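Local atomic coordinates of dihydropteridine reductase (Dictyostelium discoideum, PDB entry 3ORF), a protein that catalyses the NADH- or NADPH-dependent reduction of quinonoid dihydropteridines, a step that yields tetrahydrobiopterin, the cofactor of aromatic amino acid hydroxylases. Residues 111-124 and 157-169. Residues are numbered along the deposited sequence; the frame is centred on the assembly and turned at random.
With NAD (nicotinamide-adenine-dinucleotide), chain E.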
ATOM      1  N   SER A 111       8.306   7.492  -9.162  1.00 33.54           N
ATOM      2  CA  SER A 111       8.735   6.495  -8.235  1.00 31.52           C
ATOM      3  C   SER A 111       7.415   5.852  -7.757  1.00 29.72           C
ATOM      4  O   SER A 111       7.325   4.659  -7.588  1.00 29.19           O
ATOM      5  CB  SER A 111       9.579   7.121  -7.120  1.00 31.54           C
ATOM      6  OG  SER A 111       8.760   7.781  -6.158  1.00 33.11           O
ATOM      7  N   VAL A 112       6.388   6.648  -7.638  1.00 31.44           N
ATOM      8  CA  VAL A 112       5.049   6.145  -7.262  1.00 31.70           C
ATOM      9  C   VAL A 112       4.594   5.058  -8.223  1.00 32.56           C
ATOM     10  O   VAL A 112       4.389   3.918  -7.839  1.00 32.68           O
ATOM     11  CB  VAL A 112       4.028   7.236  -7.234  1.00 32.39           C
ATOM     12  CG1 VAL A 112       2.537   6.663  -7.160  1.00 32.38           C
ATOM     13  CG2 VAL A 112       4.326   8.224  -6.097  1.00 34.05           C
ATOM     14  N   LYS A 113       4.526   5.373  -9.497  1.00 34.63           N
ATOM     15  CA  LYS A 113       4.043   4.355 -10.415  1.00 34.77           C
ATOM     16  C   LYS A 113       5.004   3.130 -10.529  1.00 32.06           C
ATOM     17  O   LYS A 113       4.546   1.993 -10.534  1.00 30.48           O
ATOM     18  CB  LYS A 113       3.653   4.960 -11.767  1.00 36.01           C
ATOM     19  CG  LYS A 113       3.786   3.972 -12.908  1.00 38.66           C
ATOM     20  CD  LYS A 113       3.620   4.679 -14.192  1.00 44.32           C
ATOM     21  CE  LYS A 113       2.655   3.866 -15.038  1.00 49.17           C
ATOM     22  NZ  LYS A 113       3.543   3.155 -16.004  1.00 51.37           N
ATOM     23  N   GLY A 114       6.318   3.375 -10.553  1.00 30.57           N
ATOM     24  CA  GLY A 114       7.263   2.288 -10.518  1.00 28.26           C
ATOM     25  C   GLY A 114       7.062   1.318  -9.342  1.00 27.99           C
ATOM     26  O   GLY A 114       7.173   0.116  -9.498  1.00 28.69           O
ATOM     27  N   MET A 115       6.859   1.835  -8.126  1.00 28.97           N
ATOM     28  CA  MET A 115       6.854   0.970  -6.919  1.00 26.44           C
ATOM     29  C   MET A 115       5.486   0.261  -6.865  1.00 27.46           C
ATOM     30  O   MET A 115       5.414  -0.876  -6.457  1.00 24.49           O
ATOM     31  CB  MET A 115       7.086   1.787  -5.653  1.00 26.28           C
ATOM     32  CG  MET A 115       8.563   2.441  -5.495  1.00 26.33           C
ATOM     33  SD  MET A 115       9.801   1.147  -5.527  1.00 25.38           S
ATOM     34  CE  MET A 115      10.082   1.009  -7.327  1.00 20.43           C
ATOM     35  N   ILE A 116       4.405   0.951  -7.272  1.00 29.30           N
ATOM     36  CA  ILE A 116       3.110   0.297  -7.330  1.00 30.44           C
ATOM     37  C   ILE A 116       3.194  -0.892  -8.292  1.00 31.33           C
ATOM     38  O   ILE A 116       2.861  -1.997  -7.938  1.00 32.23           O
ATOM     39  CB  ILE A 116       2.012   1.258  -7.710  1.00 31.52           C
ATOM     40  CG1 ILE A 116       1.674   2.129  -6.497  1.00 29.10           C
ATOM     41  CG2 ILE A 116       0.751   0.462  -8.167  1.00 32.66           C
ATOM     42  CD1 ILE A 116       0.704   3.292  -6.754  1.00 22.20           C
ATOM     43  N   ASP A 117       3.716  -0.687  -9.483  1.00 33.10           N
ATOM     44  CA  ASP A 117       3.712  -1.761 -10.486  1.00 34.28           C
ATOM     45  C   ASP A 117       4.633  -2.931 -10.129  1.00 33.14           C
ATOM     46  O   ASP A 117       4.358  -4.089 -10.435  1.00 33.11           O
ATOM     47  CB  ASP A 117       4.147  -1.163 -11.839  1.00 35.09           C
ATOM     48  CG  ASP A 117       3.029  -0.248 -12.499  1.00 39.20           C
ATOM     49  OD1 ASP A 117       1.832  -0.268 -12.124  1.00 38.93           O
ATOM     50  OD2 ASP A 117       3.391   0.494 -13.427  1.00 44.36           O
ATOM     51  N   MET A 118       5.803  -2.611  -9.582  1.00 33.02           N
ATOM     52  CA  MET A 118       6.772  -3.631  -9.268  1.00 32.34           C
ATOM     53  C   MET A 118       6.481  -4.320  -7.928  1.00 30.69           C
ATOM     54  O   MET A 118       6.613  -5.544  -7.820  1.00 31.33           O
ATOM     55  CB  MET A 118       8.182  -3.022  -9.251  1.00 32.88           C
ATOM     56  CG  MET A 118       8.792  -2.893 -10.671  1.00 40.39           C
ATOM     57  SD  MET A 118      10.534  -2.379 -10.555  1.00 52.14           S
ATOM     58  CE  MET A 118      10.437  -0.640 -11.054  1.00 54.57           C
ATOM     59  N   ASN A 119       6.173  -3.575  -6.872  1.00 28.81           N
ATOM     60  CA  ASN A 119       5.980  -4.264  -5.568  1.00 27.48           C
ATOM     61  C   ASN A 119       4.501  -4.584  -5.230  1.00 27.60           C
ATOM     62  O   ASN A 119       4.216  -5.672  -4.752  1.00 26.90           O
ATOM     63  CB  ASN A 119       6.591  -3.502  -4.432  1.00 27.54           C
ATOM     64  CG  ASN A 119       8.070  -3.145  -4.679  1.00 26.20           C
ATOM     65  OD1 ASN A 119       8.900  -3.995  -4.982  1.00 28.86           O
ATOM     66  ND2 ASN A 119       8.387  -1.896  -4.495  1.00 24.92           N
ATOM     67  N   LEU A 120       3.578  -3.674  -5.533  1.00 25.50           N
ATOM     68  CA  LEU A 120       2.250  -3.817  -4.939  1.00 26.39           C
ATOM     69  C   LEU A 120       1.392  -4.731  -5.808  1.00 26.38           C
ATOM     70  O   LEU A 120       0.745  -5.679  -5.310  1.00 27.20           O
ATOM     71  CB  LEU A 120       1.568  -2.420  -4.722  1.00 25.31           C
ATOM     72  CG  LEU A 120       0.212  -2.484  -4.019  1.00 25.76           C
ATOM     73  CD1 LEU A 120       0.158  -3.499  -2.859  1.00 23.08           C
ATOM     74  CD2 LEU A 120      -0.245  -1.108  -3.538  1.00 26.92           C
ATOM     75  N   TYR A 121       1.386  -4.433  -7.107  1.00 26.73           N
ATOM     76  CA  TYR A 121       0.728  -5.309  -8.081  1.00 28.23           C
ATOM     77  C   TYR A 121       1.196  -6.754  -7.990  1.00 27.49           C
ATOM     78  O   TYR A 121       0.397  -7.642  -8.203  1.00 29.26           O
ATOM     79  CB  TYR A 121       0.844  -4.784  -9.537  1.00 26.81           C
ATOM     80  CG  TYR A 121      -0.332  -3.955  -9.918  1.00 28.62           C
ATOM     81  CD1 TYR A 121      -0.226  -2.578  -9.985  1.00 30.71           C
ATOM     82  CD2 TYR A 121      -1.610  -4.534 -10.166  1.00 34.89           C
ATOM     83  CE1 TYR A 121      -1.330  -1.747 -10.371  1.00 31.70           C
ATOM     84  CE2 TYR A 121      -2.741  -3.713 -10.543  1.00 33.85           C
ATOM     85  CZ  TYR A 121      -2.568  -2.315 -10.610  1.00 36.65           C
ATOM     86  OH  TYR A 121      -3.601  -1.454 -10.936  1.00 39.28           O
ATOM     87  N   SER A 122       2.469  -6.989  -7.685  1.00 26.80           N
ATOM     88  CA  SER A 122       2.970  -8.342  -7.638  1.00 26.01           C
ATOM     89  C   SER A 122       2.637  -9.055  -6.318  1.00 26.02           C
ATOM     90  O   SER A 122       2.369 -10.270  -6.325  1.00 26.96           O
ATOM     91  CB  SER A 122       4.452  -8.342  -7.907  1.00 26.92           C
ATOM     92  OG  SER A 122       5.166  -7.531  -6.985  1.00 27.22           O
ATOM     93  N   ALA A 123       2.635  -8.315  -5.198  1.00 22.91           N
ATOM     94  CA  ALA A 123       2.144  -8.858  -3.945  1.00 23.00           C
ATOM     95  C   ALA A 123       0.651  -9.227  -4.073  1.00 24.07           C
ATOM     96  O   ALA A 123       0.214 -10.193  -3.530  1.00 24.20           O
ATOM     97  CB  ALA A 123       2.290  -7.873  -2.886  1.00 22.98           C
ATOM     98  N   PHE A 124      -0.126  -8.376  -4.725  1.00 24.85           N
ATOM     99  CA  PHE A 124      -1.523  -8.661  -4.923  1.00 27.19           C
ATOM    100  C   PHE A 124      -1.675  -9.866  -5.825  1.00 26.60           C
ATOM    101  O   PHE A 124      -2.450 -10.778  -5.507  1.00 28.29           O
ATOM    102  CB  PHE A 124      -2.258  -7.437  -5.496  1.00 27.42           C
ATOM    103  CG  PHE A 124      -2.710  -6.463  -4.426  1.00 28.19           C
ATOM    104  CD1 PHE A 124      -2.629  -5.090  -4.633  1.00 26.74           C
ATOM    105  CD2 PHE A 124      -3.234  -6.953  -3.196  1.00 27.00           C
ATOM    106  CE1 PHE A 124      -3.070  -4.187  -3.636  1.00 25.43           C
ATOM    107  CE2 PHE A 124      -3.682  -6.104  -2.193  1.00 25.29           C
ATOM    108  CZ  PHE A 124      -3.616  -4.701  -2.397  1.00 24.44           C
ATOM    109  N   ALA A 157       7.563   6.004  -1.644  1.00 27.84           N
ATOM    110  CA  ALA A 157       6.746   5.124  -2.464  1.00 26.51           C
ATOM    111  C   ALA A 157       7.116   3.669  -2.234  1.00 24.51           C
ATOM    112  O   ALA A 157       6.248   2.744  -2.124  1.00 23.15           O
ATOM    113  CB  ALA A 157       6.916   5.504  -3.928  1.00 28.76           C
ATOM    114  N   TYR A 158       8.400   3.444  -2.089  1.00 23.98           N
ATOM    115  CA  TYR A 158       8.893   2.085  -1.740  1.00 24.47           C
ATOM    116  C   TYR A 158       8.364   1.714  -0.364  1.00 24.18           C
ATOM    117  O   TYR A 158       7.900   0.572  -0.156  1.00 25.73           O
ATOM    118  CB  TYR A 158      10.432   2.077  -1.754  1.00 24.49           C
ATOM    119  CG  TYR A 158      11.097   0.788  -1.278  1.00 23.87           C
ATOM    120  CD1 TYR A 158      11.094  -0.346  -2.091  1.00 22.25           C
ATOM    121  CD2 TYR A 158      11.739   0.736  -0.040  1.00 25.89           C
ATOM    122  CE1 TYR A 158      11.722  -1.490  -1.712  1.00 26.91           C
ATOM    123  CE2 TYR A 158      12.385  -0.478   0.393  1.00 24.30           C
ATOM    124  CZ  TYR A 158      12.373  -1.535  -0.449  1.00 24.94           C
ATOM    125  OH  TYR A 158      12.973  -2.664  -0.092  1.00 30.05           O
ATOM    126  N   GLY A 159       8.455   2.643   0.604  1.00 24.71           N
ATOM    127  CA  GLY A 159       8.063   2.307   2.030  1.00 23.08           C
ATOM    128  C   GLY A 159       6.551   1.992   2.081  1.00 23.21           C
ATOM    129  O   GLY A 159       6.105   0.982   2.656  1.00 20.85           O
ATOM    130  N   ALA A 160       5.748   2.839   1.418  1.00 23.33           N
ATOM    131  CA  ALA A 160       4.283   2.594   1.488  1.00 23.79           C
ATOM    132  C   ALA A 160       3.855   1.285   0.774  1.00 22.32           C
ATOM    133  O   ALA A 160       3.015   0.625   1.258  1.00 22.53           O
ATOM    134  CB  ALA A 160       3.505   3.766   0.976  1.00 24.82           C
ATOM    135  N   THR A 161       4.444   0.917  -0.349  1.00 23.07           N
ATOM    136  CA  THR A 161       4.054  -0.282  -1.092  1.00 22.92           C
ATOM    137  C   THR A 161       4.524  -1.495  -0.340  1.00 23.20           C
ATOM    138  O   THR A 161       3.836  -2.543  -0.316  1.00 21.41           O
ATOM    139  CB  THR A 161       4.577  -0.294  -2.588  1.00 24.08           C
ATOM    140  OG1 THR A 161       5.981  -0.032  -2.623  1.00 23.27           O
ATOM    141  CG2 THR A 161       3.896   0.772  -3.414  1.00 23.45           C
ATOM    142  N   LYS A 162       5.699  -1.374   0.313  1.00 21.44           N
ATOM    143  CA  LYS A 162       6.134  -2.435   1.209  1.00 20.14           C
ATOM    144  C   LYS A 162       5.259  -2.533   2.485  1.00 20.06           C
ATOM    145  O   LYS A 162       5.046  -3.636   3.008  1.00 18.62           O
ATOM    146  CB  LYS A 162       7.590  -2.245   1.652  1.00 20.31           C
ATOM    147  CG  LYS A 162       8.601  -2.548   0.543  1.00 21.06           C
ATOM    148  CD  LYS A 162       8.180  -3.754  -0.279  1.00 23.04           C
ATOM    149  CE  LYS A 162       9.385  -4.405  -1.048  1.00 22.31           C
ATOM    150  NZ  LYS A 162       9.078  -5.793  -1.373  1.00 28.21           N
ATOM    151  N   ALA A 163       4.766  -1.405   3.001  1.00 19.63           N
ATOM    152  CA  ALA A 163       3.902  -1.506   4.150  1.00 20.42           C
ATOM    153  C   ALA A 163       2.641  -2.214   3.684  1.00 20.88           C
ATOM    154  O   ALA A 163       2.046  -2.972   4.432  1.00 20.45           O
ATOM    155  CB  ALA A 163       3.533  -0.074   4.803  1.00 19.68           C
ATOM    156  N   ALA A 164       2.218  -1.976   2.435  1.00 20.84           N
ATOM    157  CA  ALA A 164       0.979  -2.632   2.018  1.00 21.21           C
ATOM    158  C   ALA A 164       1.276  -4.133   1.893  1.00 19.84           C
ATOM    159  O   ALA A 164       0.439  -4.968   2.211  1.00 18.10           O
ATOM    160  CB  ALA A 164       0.534  -2.084   0.637  1.00 19.62           C
ATOM    161  N   THR A 165       2.455  -4.459   1.364  1.00 20.08           N
ATOM    162  CA  THR A 165       2.867  -5.885   1.238  1.00 20.85           C
ATOM    163  C   THR A 165       2.804  -6.592   2.569  1.00 20.94           C
ATOM    164  O   THR A 165       2.338  -7.731   2.654  1.00 19.29           O
ATOM    165  CB  THR A 165       4.259  -6.026   0.674  1.00 20.22           C
ATOM    166  OG1 THR A 165       4.300  -5.331  -0.567  1.00 23.44           O
ATOM    167  CG2 THR A 165       4.592  -7.467   0.463  1.00 20.84           C
ATOM    168  N   HIS A 166       3.271  -5.890   3.623  1.00 22.67           N
ATOM    169  CA  HIS A 166       3.293  -6.509   4.959  1.00 22.20           C
ATOM    170  C   HIS A 166       1.845  -6.793   5.397  1.00 22.22           C
ATOM    171  O   HIS A 166       1.575  -7.767   6.067  1.00 21.62           O
ATOM    172  CB  HIS A 166       3.968  -5.578   6.023  1.00 19.01           C
ATOM    173  CG  HIS A 166       5.442  -5.356   5.770  1.00 19.85           C
ATOM    174  ND1 HIS A 166       6.171  -4.358   6.390  1.00 21.81           N
ATOM    175  CD2 HIS A 166       6.326  -6.022   4.975  1.00 18.05           C
ATOM    176  CE1 HIS A 166       7.423  -4.388   5.953  1.00 22.80           C
ATOM    177  NE2 HIS A 166       7.540  -5.374   5.081  1.00 22.31           N
ATOM    178  N   HIS A 167       0.949  -5.877   5.108  1.00 22.64           N
ATOM    179  CA  HIS A 167      -0.474  -6.023   5.579  1.00 23.18           C
ATOM    180  C   HIS A 167      -1.102  -7.216   4.818  1.00 22.17           C
ATOM    181  O   HIS A 167      -1.886  -7.969   5.382  1.00 24.04           O
ATOM    182  CB  HIS A 167      -1.197  -4.718   5.306  1.00 21.04           C
ATOM    183  CG  HIS A 167      -2.603  -4.672   5.802  1.00 24.04           C
ATOM    184  ND1 HIS A 167      -2.943  -4.101   7.026  1.00 22.73           N
ATOM    185  CD2 HIS A 167      -3.774  -5.078   5.224  1.00 16.36           C
ATOM    186  CE1 HIS A 167      -4.255  -4.188   7.185  1.00 23.22           C
ATOM    187  NE2 HIS A 167      -4.779  -4.796   6.123  1.00 17.93           N
ATOM    188  N   ILE A 168      -0.725  -7.422   3.559  1.00 21.59           N
ATOM    189  CA  ILE A 168      -1.293  -8.530   2.779  1.00 22.87           C
ATOM    190  C   ILE A 168      -0.896  -9.899   3.358  1.00 23.04           C
ATOM    191  O   ILE A 168      -1.704 -10.808   3.577  1.00 22.33           O
ATOM    192  CB  ILE A 168      -0.818  -8.464   1.296  1.00 24.59           C
ATOM    193  CG1 ILE A 168      -1.477  -7.282   0.585  1.00 23.40           C
ATOM    194  CG2 ILE A 168      -1.177  -9.771   0.534  1.00 24.16           C
ATOM    195  CD1 ILE A 168      -0.696  -6.871  -0.754  1.00 20.25           C
ATOM    196  N   ILE A 169       0.389 -10.014   3.651  1.00 22.93           N
ATOM    197  CA  ILE A 169       0.879 -11.120   4.381  1.00 22.62           C
ATOM    198  C   ILE A 169       0.032 -11.443   5.608  1.00 22.78           C
ATOM    199  O   ILE A 169      -0.307 -12.630   5.863  1.00 21.90           O
ATOM    200  CB  ILE A 169       2.316 -10.873   4.860  1.00 22.29           C
ATOM    201  CG1 ILE A 169       3.238 -10.821   3.638  1.00 22.38           C
ATOM    202  CG2 ILE A 169       2.706 -11.976   5.843  1.00 21.58           C
ATOM    203  CD1 ILE A 169       4.654 -10.100   4.009  1.00 22.38           C
TER
HETATM  204  PA  NAD E 901      15.721  -7.920  -9.228  1.00 34.60           P
HETATM  205  O1A NAD E 901      15.437  -6.599  -9.845  1.00 37.00           O
HETATM  206  O2A NAD E 901      16.869  -8.750  -9.689  1.00 32.27           O
HETATM  207  O5B NAD E 901      14.426  -8.870  -9.568  1.00 35.20           O
HETATM  208  C5B NAD E 901      13.084  -8.581  -9.416  1.00 35.50           C
HETATM  209  C4B NAD E 901      12.347  -9.441 -10.457  1.00 35.46           C
HETATM  210  O4B NAD E 901      10.934  -9.106 -10.326  1.00 36.35           O
HETATM  211  C3B NAD E 901      12.749  -8.983 -11.885  1.00 36.75           C
HETATM  212  O3B NAD E 901      12.855 -10.121 -12.708  1.00 36.88           O
HETATM  213  C2B NAD E 901      11.524  -8.264 -12.413  1.00 38.45           C
HETATM  214  O2B NAD E 901      11.356  -8.481 -13.824  1.00 40.13           O
HETATM  215  C1B NAD E 901      10.405  -8.997 -11.646  1.00 38.25           C
HETATM  216  N9A NAD E 901       9.155  -8.210 -11.452  1.00 38.27           N
HETATM  217  C8A NAD E 901       9.107  -6.882 -11.170  1.00 36.75           C
HETATM  218  N7A NAD E 901       7.813  -6.565 -11.012  1.00 40.02           N
HETATM  219  C5A NAD E 901       7.035  -7.671 -11.228  1.00 38.71           C
HETATM  220  C6A NAD E 901       5.633  -7.949 -11.213  1.00 38.64           C
HETATM  221  N6A NAD E 901       4.719  -6.966 -11.022  1.00 37.52           N
HETATM  222  N1A NAD E 901       5.197  -9.221 -11.448  1.00 37.07           N
HETATM  223  C2A NAD E 901       6.072 -10.183 -11.711  1.00 33.82           C
HETATM  224  N3A NAD E 901       7.400  -9.944 -11.730  1.00 33.58           N
HETATM  225  C4A NAD E 901       7.910  -8.710 -11.521  1.00 35.47           C
HETATM  226  O3  NAD E 901      15.711  -7.651  -7.676  1.00 31.68           O
HETATM  227  PN  NAD E 901      16.293  -8.482  -6.521  1.00 39.18           P
HETATM  228  O1N NAD E 901      17.573  -7.774  -6.200  1.00 41.13           O
HETATM  229  O2N NAD E 901      16.188  -9.984  -6.744  1.00 36.14           O
HETATM  230  O5D NAD E 901      15.300  -8.174  -5.275  1.00 42.49           O
HETATM  231  C5D NAD E 901      14.249  -9.066  -4.882  1.00 50.66           C
HETATM  232  C4D NAD E 901      13.350  -8.401  -3.821  1.00 55.69           C
HETATM  233  O4D NAD E 901      14.175  -7.752  -2.818  1.00 59.36           O
HETATM  234  C3D NAD E 901      12.390  -7.310  -4.310  1.00 56.37           C
HETATM  235  O3D NAD E 901      11.061  -7.677  -3.797  1.00 53.22           O
HETATM  236  C2D NAD E 901      12.878  -6.026  -3.625  1.00 59.37           C
HETATM  237  O2D NAD E 901      11.723  -5.196  -3.424  1.00 58.46           O
HETATM  238  C1D NAD E 901      13.328  -6.679  -2.299  1.00 60.63           C
HETATM  239  N1N NAD E 901      13.978  -6.083  -1.045  1.00 62.96           N
HETATM  240  C2N NAD E 901      15.409  -5.810  -0.887  1.00 63.57           C
HETATM  241  C3N NAD E 901      15.852  -5.269   0.370  1.00 61.26           C
HETATM  242  C7N NAD E 901      17.335  -4.942   0.697  1.00 55.51           C
HETATM  243  O7N NAD E 901      17.619  -3.871   1.268  1.00 56.55           O
HETATM  244  N7N NAD E 901      18.209  -5.921   0.383  1.00 38.14           N
HETATM  245  C4N NAD E 901      14.928  -5.041   1.420  1.00 63.76           C
HETATM  246  C5N NAD E 901      13.570  -5.340   1.258  1.00 62.21           C
HETATM  247  C6N NAD E 901      13.112  -5.846   0.052  1.00 59.60           C
HETATM  248  O   HOH W   1       9.266   7.726  -3.389  1.00 28.68           O
HETATM  249  O   HOH W   2       6.516  -5.859  -2.446  1.00 26.23           O
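A water binds Asn119 O of one helix and both Lys162 NZ and Thr165 OG1 of the other, joining two nearly parallel segments, 111-124 and 157-169, with no direct hydrogen bond between them. It accepts from Lys162 NZ at 2.8 Å and donates to the two oxygens. Residues 116-120 form a pi-type turn, where Ile116 O accepts from both Leu120 N and Tyr121 N. The segment axes approach to 8.8 Å at 4°. Thr161 is the knob, seated among Met115, Ile116, Asn119 and Leu120, with its CG2 against the Met115 carbonyl and its OG1 touching Asn119 ND2 at 3.6 Å without a hydrogen bond. Asn119, Tyr158 and Lys162 fit the Asn-Tyr-Lys part of the active site of short-chain dehydrogenases, and Tyr158 is the predicted proton acceptor. The Asn119 amide plane stands 72° from the Tyr158 ring, and Asn119 OD1 accepts from Gly97 N. Lys162 NZ bonds Thr143 O and, weakly, the ribose O2D of NAD at 3.4 Å, while Lys162 CG lies over one face of the Tyr158 ring, toward its rim. Met115, bent at chi2 (-59°), brings SD to the edge of that ring, 5.3 Å from its centroid, in a Met-aromatic contact. Toward the C-terminal ends of the segments the packing turns apolar: Leu120 CD1 meets Ala164 CB at 3.8 Å, and Ile168 CD1 sits over one face of Phe124, 3.4 Å from CE2. At the other end a second water links Ser111 OG, also bonded to Phe108 O, with Ala157 N.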